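Local coordinates for 14 kDa fatty acid-binding protein (Schistosoma mansoni, PDB 1VYG), which binds fatty acids such as arachidonic, oleic, palmitic and linolenic acid inside a beta-barrel and may take part in their transport, at residues Gly1-Phe6 and Phe44-Asp49; Trp10-Ser15 and Arg129-Leu134; Asn17-Met22 and Ile34-Thr39; Asp78-Lys83 and Gln98-Asn103. All coordinates share one frame; numbering follows the deposited sequence.

In the fold
The protein is a ten-stranded antiparallel barrel of the fatty-acid binding family; contacts 2, 3 and 4 touch its bound arachidonic acid, and contact 1 lies beyond, with the F44 side chain about 7 Å from it. Contact 2 pairs the first and last strands and grips the carboxylate, a task shared with R109. Contact 1 tucks the N-terminal residues against strand 41-47 and touches contact 2, where W10 meets F44, their centres about 19 Å apart. Contacts 3 and 4 border the hydrocarbon chain from the helical pair and from a hairpin, nearest atoms about 6 Å apart. Contact 3 touches contact 2 through F18 and R129. Contacts 1 and 3 lie on opposite sides of the chain's centre.

Contact 1 of 4, residues Gly1-Phe6 and Phe44-Asp49; sequences GSMSSF and FTMDGD
F6 and F44 form the aromatic part of this contact, a T-shaped pair in which the edge of F6 is presented to the face of F44. CD2 of F6 sits 3.8 Å above the plane of the F44 ring, over its centre, while the ring centroids are 5.2 Å apart and the planes are inclined at 76°. With CG anti to the carbonyl carbon (chi1 -58°), the F44 ring is directed to the edge of F6. Phenylalanine suits both places, since a flat apolar ring can offer either its edge or its face to a buried neighbour.

The apolar part is made by M46, whose flexible chain, bent at chi2 and chi3, folds its methyl end over the N-terminal residues. Its CE packs 4.1 Å from CG of M3, and it also approaches OG of S2 at 3.2 Å. The S2 hydroxyl finds its polar partner in the amine of K88.

Carbonyl contacts form the third group. The F6 carbonyl oxygen lies 3.1 Å from F44 CD1 and accepts a hydrogen bond from NE1 of W10, and S2 O comes 3.2 Å from M46 CG. A weak backbone hydrogen bond from F6 N to M3 O helps segment 1-6 curl back.

The N-terminal residues thus pack across one end of the barrel ahead of strand 8-16. F6 touches F44 of strand 41-47, M51 of strand 50-56, R109 of strand 104-112 and M116 of strand 115-122; M51 also touches M3 and M46.

Contact 2 of 4, residues Trp10-Ser15 and Arg129-Leu134; sequences WKLSES and RNYKRL. With ACD (arachidonic acid), chain B.
Y131 and R129 turn CG anti to the carbonyl carbon (chi1 -73° and -85°), on the same face of the sheet as L12 and S15; a bend at chi3 of R129 (78°) swings its guanidinium round to S15 and the ligand. NH2 of R129 donates to S15 OG at 3.1 Å, almost in the guanidinium plane, and NE donates to arachidonate O2 at 3.1 Å. The Y131 hydroxyl is modelled as donating to that same oxygen at a very short 2.4 Å, so its geometry is doubtful.

L12 is the apolar spacer: CD1 lies 3.9 Å above the centre of the R129 guanidinium, and CB makes a CH-pi contact over the face of the Y131 ring. Further along, the R133 chain runs over a face of the W10 ring.

The strands pair antiparallel, with a classic beta bulge where S13 and E14 both face N130. N130 O takes hydrogen bonds from S13 N (2.9 Å), from S13 OG above the carbonyl plane and, weakly, from E14 N.

R109 also donates to the ligand, completing the family's carboxylate site. Arginine and tyrosine gathered on one carboxylate would probably favour its ionised form, with S15 helping to fix the rotation of R129.

Contact 3 of 4, residues Asn17-Met22 and Ile34-Thr39; sequences NFDAVM and IGNTVT. With ACD (arachidonic acid), chain B.
N36 and D19 make the polar link between the two helices: ND2 of N36 donates to D19 OD2 at 2.8 Å, with an N-H...O angle of 158°. D19 OD2 lies close to the amide plane of N36, while ND2 meets the carboxylate from above, 38° out of its plane, and the two side chains cross at about a right angle. Asparagine suits this place because its amide supplies a donor without adding charge, and aspartate offers a strong acceptor.

F18 and G35 complete the first shell. With CG anti to the backbone N (chi1 -169°), the F18 ring is carried in between G35 and the ligand: its edge, at CD1, comes 4.0 Å from the G35 carbonyl oxygen, while CE2 on the rim lies 3.8 Å from arachidonate C7. G35 has no side chain, which allows its CA to approach ligand C13 to 3.5 Å. M22 reaches over with an extended chain that places its SD 3.6 Å from ligand C12; a soft, flexible thioether suits a wall that must fit a bent acyl chain, although this side chain was modelled in two conformers.

Further out, D19 OD1 forms a salt bridge with R32, which helps to hold the carboxylate facing N36. F18 is itself steadied by a cation-pi contact with R129 of the carboxylate site.

Helices 18-23 and 29-37 form the helix-turn-helix lid of fatty-acid binding proteins, generally regarded as part of the ligand portal. V21 rests on V125 and A127 of strand 125-133, I34 packs on F59, and V38 touches S57 and T58.

Contact 4 of 4, residues Asp78-Lys83 and Gln98-Asn103; sequences DGRNVK and QVDPKN. With ACD (arachidonic acid), chain B.
K83 and V99 face each other as an antiparallel hydrogen-bonded pair, K83 N donating to V99 O and V99 N to K83 O, each bond 2.8 Å long. Beside that pair the V82 side chain packs between Q98 and D100, with CG1 3.8 Å from D100 CB; a beta-branched residue suits this buried strand position.

R80 carries the polar half of the contact. It grips D78 side-on, NE to OD1 (3.0 Å) and NH1 to OD2, and sends NH2 across to D100 OD1 at 3.1 Å, which it meets on the anti side. The guanidinium and the D100 carboxylate are turned 72° from each other. An arginine can serve two acids in this way because its donors point in several directions, and a bend at chi3 (-75°) brings them round.

These residues lie where the beta hairpin of strands 81-88 and 93-99 opens at its strand ends, so the salt-bridge network ties the approach to the first strand to the turn leaving the second. In that turn D100 forms an Asx motif, OD2 accepting from N103 N at 3.0 Å.

NH1 of R80 also donates to a water, which in turn donates to Q98 OE1. On the ligand side NH1 lies 3.3 Å from arachidonate C8, and D78 OD2 is 3.5 Å from C9.

Contact 1 of 4, residues Gly1-Phe6 and Phe44-Asp49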
# COMPACT_ATOMS: atom_id res chain seq x y z
N GLY A 1 -5.47 -18.46 6.44
CA GLY A 1 -6.88 -18.10 6.78
C GLY A 1 -7.05 -16.60 6.87
O GLY A 1 -6.14 -15.90 7.31
N SER A 2 -8.23 -16.11 6.46
CA SER A 2 -8.49 -14.67 6.32
C SER A 2 -7.21 -13.94 5.88
O SER A 2 -6.43 -13.49 6.71
CB SER A 2 -9.05 -14.06 7.63
OG SER A 2 -9.50 -12.72 7.44
N MET A 3 -7.00 -13.86 4.56
CA MET A 3 -5.84 -13.20 3.94
C MET A 3 -4.60 -14.07 3.97
O MET A 3 -3.50 -13.59 4.20
CB MET A 3 -5.54 -11.83 4.58
CG MET A 3 -6.77 -10.96 4.79
SD MET A 3 -8.12 -11.33 3.62
CE MET A 3 -7.71 -10.14 2.31
N SER A 4 -4.79 -15.36 3.70
CA SER A 4 -3.73 -16.35 3.77
C SER A 4 -2.70 -16.15 2.66
O SER A 4 -1.51 -16.42 2.83
CB SER A 4 -4.31 -17.77 3.65
OG SER A 4 -5.68 -17.79 4.01
N SER A 5 -3.21 -15.73 1.51
CA SER A 5 -2.38 -15.46 0.35
C SER A 5 -1.52 -14.20 0.57
O SER A 5 -0.44 -14.07 -0.02
CB SER A 5 -3.27 -15.29 -0.89
OG SER A 5 -4.59 -14.91 -0.53
N PHE A 6 -2.00 -13.29 1.41
CA PHE A 6 -1.27 -12.07 1.71
C PHE A 6 -0.12 -12.26 2.65
O PHE A 6 0.79 -11.46 2.64
CB PHE A 6 -2.20 -11.02 2.31
CG PHE A 6 -2.88 -10.20 1.29
CD1 PHE A 6 -4.13 -10.57 0.82
CD2 PHE A 6 -2.25 -9.10 0.75
CE1 PHE A 6 -4.75 -9.83 -0.13
CE2 PHE A 6 -2.88 -8.35 -0.19
CZ PHE A 6 -4.12 -8.72 -0.64
N PHE A 44 3.16 -8.97 5.20
CA PHE A 44 1.92 -9.04 5.93
C PHE A 44 2.00 -10.17 6.95
O PHE A 44 2.64 -11.18 6.70
CB PHE A 44 0.74 -9.29 5.00
CG PHE A 44 0.57 -8.27 3.92
CD1 PHE A 44 1.24 -8.40 2.72
CD2 PHE A 44 -0.28 -7.20 4.08
CE1 PHE A 44 1.08 -7.46 1.73
CE2 PHE A 44 -0.45 -6.25 3.08
CZ PHE A 44 0.23 -6.38 1.91
N THR A 45 1.36 -9.96 8.11
CA THR A 45 1.05 -11.03 9.06
C THR A 45 -0.36 -10.80 9.58
O THR A 45 -0.78 -9.66 9.82
CB THR A 45 2.03 -11.07 10.26
OG1 THR A 45 2.02 -9.82 10.97
CG2 THR A 45 3.47 -11.23 9.81
N MET A 46 -1.09 -11.90 9.74
CA MET A 46 -2.40 -11.85 10.38
C MET A 46 -2.18 -12.29 11.82
O MET A 46 -1.55 -13.34 12.08
CB MET A 46 -3.41 -12.76 9.66
CG MET A 46 -4.42 -12.02 8.77
SD MET A 46 -5.56 -10.96 9.70
CE MET A 46 -7.08 -11.30 8.90
N ASP A 47 -2.68 -11.49 12.76
CA ASP A 47 -2.59 -11.77 14.19
C ASP A 47 -3.96 -11.63 14.85
O ASP A 47 -4.33 -10.57 15.38
CB ASP A 47 -1.58 -10.84 14.82
CG ASP A 47 -0.29 -10.82 14.05
OD1 ASP A 47 0.46 -11.82 14.19
OD2 ASP A 47 0.02 -9.89 13.27
N GLY A 48 -4.71 -12.73 14.79
CA GLY A 48 -6.09 -12.73 15.21
C GLY A 48 -6.85 -11.92 14.19
O GLY A 48 -6.64 -12.09 12.98
N ASP A 49 -7.69 -11.01 14.67
CA ASP A 49 -8.54 -10.18 13.80
C ASP A 49 -7.82 -8.89 13.33
O ASP A 49 -8.44 -8.05 12.66
CB ASP A 49 -9.89 -9.84 14.48
CG ASP A 49 -9.82 -9.87 16.01
OD1 ASP A 49 -9.50 -8.81 16.61
OD2 ASP A 49 -10.07 -10.90 16.69

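Contact 2 of 4, residues Trp10-Ser15 and Arg129-Leu134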
# COMPACT_ATOMS: atom_id res chain seq x y z
N TRP A 10 7.07 -9.67 0.28
CA TRP A 10 6.79 -9.26 -1.08
C TRP A 10 7.73 -8.13 -1.43
O TRP A 10 7.89 -7.22 -0.65
CB TRP A 10 5.35 -8.72 -1.20
CG TRP A 10 4.26 -9.68 -0.83
CD1 TRP A 10 3.65 -9.80 0.40
CD2 TRP A 10 3.61 -10.62 -1.68
NE1 TRP A 10 2.68 -10.76 0.34
CE2 TRP A 10 2.64 -11.29 -0.92
CE3 TRP A 10 3.75 -10.96 -3.03
CZ2 TRP A 10 1.82 -12.26 -1.44
CZ3 TRP A 10 2.93 -11.94 -3.55
CH2 TRP A 10 1.97 -12.57 -2.76
N LYS A 11 8.38 -8.20 -2.59
CA LYS A 11 9.27 -7.13 -3.04
C LYS A 11 8.65 -6.54 -4.28
O LYS A 11 8.16 -7.27 -5.13
CB LYS A 11 10.66 -7.68 -3.36
CG LYS A 11 11.71 -6.60 -3.76
CD LYS A 11 12.91 -6.59 -2.78
CE LYS A 11 14.21 -6.10 -3.42
NZ LYS A 11 15.34 -7.08 -3.21
N LEU A 12 8.65 -5.21 -4.38
CA LEU A 12 8.25 -4.51 -5.60
C LEU A 12 9.14 -4.95 -6.75
O LEU A 12 10.34 -5.09 -6.58
CB LEU A 12 8.36 -3.00 -5.41
CG LEU A 12 7.96 -2.10 -6.57
CD1 LEU A 12 6.48 -2.00 -6.71
CD2 LEU A 12 8.54 -0.74 -6.35
N SER A 13 8.53 -5.20 -7.91
CA SER A 13 9.26 -5.54 -9.11
C SER A 13 8.94 -4.60 -10.24
O SER A 13 9.82 -4.28 -11.03
CB SER A 13 8.96 -6.98 -9.55
OG SER A 13 7.58 -7.21 -9.65
N GLU A 14 7.69 -4.18 -10.37
CA GLU A 14 7.36 -3.16 -11.36
C GLU A 14 6.34 -2.14 -10.87
O GLU A 14 5.45 -2.45 -10.10
CB GLU A 14 6.85 -3.77 -12.66
CG GLU A 14 6.87 -5.27 -12.69
CD GLU A 14 6.02 -5.81 -13.80
OE1 GLU A 14 5.30 -6.82 -13.56
OE2 GLU A 14 6.10 -5.21 -14.91
N SER A 15 6.51 -0.93 -11.37
CA SER A 15 5.64 0.17 -11.02
C SER A 15 5.30 0.91 -12.31
O SER A 15 6.19 1.31 -13.03
CB SER A 15 6.37 1.09 -10.05
OG SER A 15 5.60 2.24 -9.75
N ARG A 129 1.28 -1.34 -9.21
CA ARG A 129 2.55 -1.76 -8.68
C ARG A 129 2.48 -3.23 -8.40
O ARG A 129 1.66 -3.69 -7.65
CB ARG A 129 2.87 -0.96 -7.43
CG ARG A 129 3.53 0.35 -7.81
CD ARG A 129 3.31 1.47 -6.85
NE ARG A 129 4.16 1.35 -5.66
CZ ARG A 129 5.46 1.62 -5.63
NH1 ARG A 129 6.12 1.49 -4.50
NH2 ARG A 129 6.12 2.01 -6.72
N ASN A 130 3.36 -3.98 -9.05
CA ASN A 130 3.45 -5.40 -8.83
C ASN A 130 4.56 -5.77 -7.87
O ASN A 130 5.64 -5.22 -7.92
CB ASN A 130 3.63 -6.08 -10.15
CG ASN A 130 2.38 -6.07 -10.96
OD1 ASN A 130 2.41 -5.87 -12.16
ND2 ASN A 130 1.26 -6.30 -10.30
N TYR A 131 4.25 -6.67 -6.95
CA TYR A 131 5.19 -7.22 -6.02
C TYR A 131 5.35 -8.72 -6.32
O TYR A 131 4.38 -9.43 -6.47
CB TYR A 131 4.70 -6.98 -4.59
CG TYR A 131 4.81 -5.54 -4.12
CD1 TYR A 131 5.80 -5.16 -3.24
CD2 TYR A 131 3.91 -4.56 -4.56
CE1 TYR A 131 5.91 -3.85 -2.79
CE2 TYR A 131 4.01 -3.25 -4.12
CZ TYR A 131 5.02 -2.91 -3.24
OH TYR A 131 5.17 -1.63 -2.79
N LYS A 132 6.59 -9.19 -6.45
CA LYS A 132 6.88 -10.61 -6.52
C LYS A 132 7.04 -11.13 -5.09
O LYS A 132 7.74 -10.54 -4.26
CB LYS A 132 8.14 -10.90 -7.32
CG LYS A 132 8.01 -10.65 -8.82
CD LYS A 132 9.27 -11.15 -9.60
CE LYS A 132 9.24 -12.69 -9.79
NZ LYS A 132 10.48 -13.22 -10.45
N ARG A 133 6.39 -12.25 -4.82
CA ARG A 133 6.43 -12.93 -3.55
C ARG A 133 7.86 -13.35 -3.25
O ARG A 133 8.55 -13.86 -4.13
CB ARG A 133 5.53 -14.14 -3.67
CG ARG A 133 5.25 -14.88 -2.43
CD ARG A 133 4.08 -15.82 -2.60
NE ARG A 133 3.30 -15.80 -1.38
CZ ARG A 133 1.98 -15.86 -1.30
NH1 ARG A 133 1.42 -15.81 -0.11
NH2 ARG A 133 1.22 -15.96 -2.39
N LEU A 134 8.33 -13.13 -2.03
CA LEU A 134 9.67 -13.57 -1.64
C LEU A 134 9.62 -14.96 -1.01
O LEU A 134 8.78 -15.23 -0.14
CB LEU A 134 10.30 -12.58 -0.68
CG LEU A 134 10.52 -11.20 -1.30
CD1 LEU A 134 11.18 -10.29 -0.29
CD2 LEU A 134 11.35 -11.28 -2.58
C1 ACD B . 2.32 0.07 -2.24
C2 ACD B . 1.38 1.20 -2.58
C3 ACD B . 1.61 2.33 -1.57
C4 ACD B . 1.42 3.68 -2.27
C5 ACD B . 0.17 4.38 -1.76
C6 ACD B . 0.04 5.70 -2.00
C7 ACD B . 1.10 6.47 -2.76
C8 ACD B . 1.34 7.69 -1.95
C9 ACD B . 2.52 8.21 -1.62
C10 ACD B . 3.87 7.67 -1.99
C11 ACD B . 4.76 8.87 -1.84
C12 ACD B . 6.07 8.83 -2.02
C13 ACD B . 6.77 7.56 -2.36
C14 ACD B . 7.89 7.33 -1.35
C15 ACD B . 8.43 6.12 -1.14
C16 ACD B . 8.00 4.88 -1.91
C17 ACD B . 7.37 3.86 -0.99
C18 ACD B . 8.34 3.46 0.12
C19 ACD B . 7.74 3.86 1.46
C20 ACD B . 8.67 3.57 2.64
O1 ACD B . 2.23 -0.56 -1.18
O2 ACD B . 3.27 -0.20 -3.13

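Contact 3 of 4, residues Asn17-Met22 and Ile34-Thr39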
# COMPACT_ATOMS: atom_id res chain seq x y z
N ASN A 17 3.13 4.15 -13.87
CA ASN A 17 2.37 5.39 -13.77
C ASN A 17 2.33 5.94 -12.35
O ASN A 17 1.38 6.61 -11.98
CB ASN A 17 0.95 5.24 -14.34
CG ASN A 17 0.25 6.57 -14.53
OD1 ASN A 17 -0.96 6.68 -14.35
ND2 ASN A 17 1.02 7.58 -14.89
N PHE A 18 3.37 5.67 -11.57
CA PHE A 18 3.36 6.02 -10.15
C PHE A 18 3.68 7.50 -9.89
O PHE A 18 3.22 8.06 -8.89
CB PHE A 18 4.34 5.14 -9.36
CG PHE A 18 4.22 5.25 -7.86
CD1 PHE A 18 5.33 5.46 -7.07
CD2 PHE A 18 2.99 5.11 -7.22
CE1 PHE A 18 5.23 5.55 -5.69
CE2 PHE A 18 2.88 5.21 -5.84
CZ PHE A 18 3.99 5.42 -5.08
N ASP A 19 4.45 8.12 -10.78
CA ASP A 19 4.74 9.54 -10.64
C ASP A 19 3.48 10.39 -10.83
O ASP A 19 3.36 11.46 -10.24
CB ASP A 19 5.81 10.00 -11.61
CG ASP A 19 6.48 11.30 -11.15
OD1 ASP A 19 6.30 12.35 -11.83
OD2 ASP A 19 7.19 11.37 -10.14
N ALA A 20 2.55 9.91 -11.65
CA ALA A 20 1.29 10.59 -11.84
C ALA A 20 0.49 10.66 -10.54
O ALA A 20 -0.02 11.74 -10.21
CB ALA A 20 0.46 9.92 -12.92
N VAL A 21 0.39 9.55 -9.80
CA VAL A 21 -0.54 9.51 -8.67
C VAL A 21 -0.04 10.38 -7.57
O VAL A 21 -0.83 11.01 -6.86
CB VAL A 21 -0.86 8.09 -8.08
CG1 VAL A 21 -1.17 7.08 -9.16
CG2 VAL A 21 0.25 7.60 -7.10
N MET A 22 1.27 10.44 -7.41
CA MET A 22 1.81 11.10 -6.25
C MET A 22 2.42 12.50 -6.54
O MET A 22 2.81 13.19 -5.63
CB MET A 22 2.81 10.19 -5.56
CG MET A 22 4.07 10.00 -6.31
SD MET A 22 5.01 8.75 -5.48
CE MET A 22 6.48 8.70 -6.61
N ILE A 34 12.57 9.57 -4.94
CA ILE A 34 12.80 8.38 -4.11
C ILE A 34 11.69 7.35 -4.32
O ILE A 34 11.96 6.17 -4.36
CB ILE A 34 12.88 8.72 -2.61
CG1 ILE A 34 14.01 9.71 -2.32
CG2 ILE A 34 13.09 7.45 -1.76
CD1 ILE A 34 15.38 9.12 -2.41
N GLY A 35 10.44 7.79 -4.41
CA GLY A 35 9.32 6.90 -4.70
C GLY A 35 9.48 6.14 -6.00
O GLY A 35 9.14 4.96 -6.11
N ASN A 36 10.02 6.82 -7.00
CA ASN A 36 10.24 6.25 -8.32
C ASN A 36 11.50 5.36 -8.43
O ASN A 36 11.64 4.64 -9.42
CB ASN A 36 10.28 7.37 -9.36
CG ASN A 36 9.02 8.24 -9.33
OD1 ASN A 36 7.92 7.74 -9.08
ND2 ASN A 36 9.18 9.53 -9.57
N THR A 37 12.40 5.40 -7.44
CA THR A 37 13.59 4.55 -7.46
C THR A 37 13.44 3.31 -6.58
O THR A 37 13.64 2.18 -7.05
CB THR A 37 14.85 5.32 -7.01
OG1 THR A 37 14.64 5.92 -5.73
CG2 THR A 37 15.16 6.48 -7.95
N VAL A 38 13.10 3.50 -5.30
CA VAL A 38 13.19 2.40 -4.34
C VAL A 38 12.16 1.31 -4.58
O VAL A 38 11.08 1.54 -5.12
CB VAL A 38 13.06 2.85 -2.88
CG1 VAL A 38 13.86 4.11 -2.62
CG2 VAL A 38 11.59 3.04 -2.50
N THR A 39 12.54 0.11 -4.16
CA THR A 39 11.75 -1.09 -4.32
C THR A 39 11.49 -1.63 -2.92
O THR A 39 12.28 -2.39 -2.38
CB THR A 39 12.49 -2.11 -5.22
OG1 THR A 39 13.79 -2.38 -4.69
CG2 THR A 39 12.81 -1.50 -6.58
C1 ACD B . 2.32 0.07 -2.24
C2 ACD B . 1.38 1.20 -2.58
C3 ACD B . 1.61 2.33 -1.57
C4 ACD B . 1.42 3.68 -2.27
C5 ACD B . 0.17 4.38 -1.76
C6 ACD B . 0.04 5.70 -2.00
C7 ACD B . 1.10 6.47 -2.76
C8 ACD B . 1.34 7.69 -1.95
C9 ACD B . 2.52 8.21 -1.62
C10 ACD B . 3.87 7.67 -1.99
C11 ACD B . 4.76 8.87 -1.84
C12 ACD B . 6.07 8.83 -2.02
C13 ACD B . 6.77 7.56 -2.36
C14 ACD B . 7.89 7.33 -1.35
C15 ACD B . 8.43 6.12 -1.14
C16 ACD B . 8.00 4.88 -1.91
C17 ACD B . 7.37 3.86 -0.99
C18 ACD B . 8.34 3.46 0.12
C19 ACD B . 7.74 3.86 1.46
C20 ACD B . 8.67 3.57 2.64
O1 ACD B . 2.23 -0.56 -1.18
O2 ACD B . 3.27 -0.20 -3.13

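Contact 4 of 4, residues Asp78-Lys83 and Gln98-Asn103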
# COMPACT_ATOMS: atom_id res chain seq x y z
N ASP A 78 5.58 9.55 2.81
CA ASP A 78 5.74 10.88 2.29
C ASP A 78 5.44 11.91 3.34
O ASP A 78 5.86 13.06 3.36
CB ASP A 78 4.98 11.16 1.03
CG ASP A 78 3.49 11.18 1.26
OD1 ASP A 78 2.95 12.27 1.46
OD2 ASP A 78 2.91 10.10 1.28
N GLY A 79 4.67 11.49 4.37
CA GLY A 79 4.41 12.38 5.45
C GLY A 79 3.06 12.98 5.61
O GLY A 79 2.91 13.91 6.37
N ARG A 80 2.07 12.49 4.89
CA ARG A 80 0.71 13.04 5.11
C ARG A 80 0.10 12.25 6.30
O ARG A 80 0.33 11.09 6.53
CB ARG A 80 -0.08 12.87 3.85
CG ARG A 80 0.46 13.62 2.67
CD ARG A 80 -0.34 13.11 1.32
NE ARG A 80 0.08 11.82 0.87
CZ ARG A 80 -0.60 10.71 0.79
NH1 ARG A 80 -0.02 9.60 0.41
NH2 ARG A 80 -1.88 10.70 1.05
N ASN A 81 -0.52 12.94 7.22
CA ASN A 81 -1.35 12.32 8.26
C ASN A 81 -2.69 12.03 7.61
O ASN A 81 -3.39 12.97 7.21
CB ASN A 81 -1.51 13.26 9.46
CG ASN A 81 -0.18 13.56 10.13
OD1 ASN A 81 0.12 13.01 11.18
ND2 ASN A 81 0.63 14.39 9.50
N VAL A 82 -3.02 10.75 7.46
CA VAL A 82 -4.24 10.32 6.76
C VAL A 82 -5.16 9.49 7.65
O VAL A 82 -4.70 8.82 8.57
CB VAL A 82 -3.89 9.48 5.49
CG1 VAL A 82 -3.14 10.32 4.49
CG2 VAL A 82 -3.10 8.20 5.85
N LYS A 83 -6.45 9.51 7.37
CA LYS A 83 -7.39 8.60 8.01
C LYS A 83 -7.60 7.46 7.05
O LYS A 83 -8.08 7.67 5.93
CB LYS A 83 -8.74 9.27 8.27
CG LYS A 83 -8.73 10.39 9.30
CD LYS A 83 -10.12 11.08 9.35
CE LYS A 83 -10.33 12.06 8.19
NZ LYS A 83 -10.89 11.42 6.95
N GLN A 98 -7.30 6.04 1.80
CA GLN A 98 -6.45 6.91 2.59
C GLN A 98 -6.99 8.30 2.37
O GLN A 98 -6.93 8.83 1.25
CB GLN A 98 -4.99 6.85 2.12
CG GLN A 98 -4.19 5.78 2.80
CD GLN A 98 -2.74 5.73 2.33
OE1 GLN A 98 -2.46 5.94 1.16
NE2 GLN A 98 -1.84 5.47 3.25
N VAL A 99 -7.51 8.89 3.44
CA VAL A 99 -8.13 10.20 3.33
C VAL A 99 -7.28 11.22 4.04
O VAL A 99 -7.07 11.16 5.24
CB VAL A 99 -9.57 10.21 3.87
CG1 VAL A 99 -10.18 11.60 3.71
CG2 VAL A 99 -10.41 9.19 3.11
N ASP A 100 -6.74 12.12 3.24
CA ASP A 100 -6.23 13.39 3.71
C ASP A 100 -7.15 14.50 3.14
O ASP A 100 -8.06 14.20 2.35
CB ASP A 100 -4.75 13.53 3.32
CG ASP A 100 -4.55 13.86 1.87
OD1 ASP A 100 -3.99 13.03 1.10
OD2 ASP A 100 -4.91 14.95 1.43
N PRO A 101 -6.97 15.75 3.56
CA PRO A 101 -7.93 16.80 3.19
C PRO A 101 -7.80 17.32 1.75
O PRO A 101 -8.76 17.92 1.25
CB PRO A 101 -7.66 17.92 4.22
CG PRO A 101 -6.63 17.33 5.21
CD PRO A 101 -5.91 16.27 4.45
N LYS A 102 -6.65 17.12 1.12
CA LYS A 102 -6.50 17.42 -0.31
C LYS A 102 -7.01 16.29 -1.26
O LYS A 102 -7.56 16.57 -2.32
CB LYS A 102 -5.05 17.79 -0.62
CG LYS A 102 -4.53 19.01 0.14
CD LYS A 102 -3.32 19.66 -0.58
CE LYS A 102 -2.01 19.48 0.19
NZ LYS A 102 -0.90 20.26 -0.42
N ASN A 103 -6.85 15.03 -0.86
CA ASN A 103 -7.09 13.90 -1.74
C ASN A 103 -7.48 12.66 -0.99
O ASN A 103 -7.21 12.55 0.20
CB ASN A 103 -5.81 13.55 -2.52
CG ASN A 103 -5.59 14.43 -3.70
OD1 ASN A 103 -6.36 14.39 -4.67
ND2 ASN A 103 -4.54 15.24 -3.65
C1 ACD B . 2.32 0.07 -2.24
C2 ACD B . 1.38 1.20 -2.58
C3 ACD B . 1.61 2.33 -1.57
C4 ACD B . 1.42 3.68 -2.27
C5 ACD B . 0.17 4.38 -1.76
C6 ACD B . 0.04 5.70 -2.00
C7 ACD B . 1.10 6.47 -2.76
C8 ACD B . 1.34 7.69 -1.95
C9 ACD B . 2.52 8.21 -1.62
C10 ACD B . 3.87 7.67 -1.99
C11 ACD B . 4.76 8.87 -1.84
C12 ACD B . 6.07 8.83 -2.02
C13 ACD B . 6.77 7.56 -2.36
C14 ACD B . 7.89 7.33 -1.35
C15 ACD B . 8.43 6.12 -1.14
C16 ACD B . 8.00 4.88 -1.91
C17 ACD B . 7.37 3.86 -0.99
C18 ACD B . 8.34 3.46 0.12
C19 ACD B . 7.74 3.86 1.46
C20 ACD B . 8.67 3.57 2.64
O1 ACD B . 2.23 -0.56 -1.18
O2 ACD B . 3.27 -0.20 -3.13
O HOH W 1 -1.98 8.04 -0.29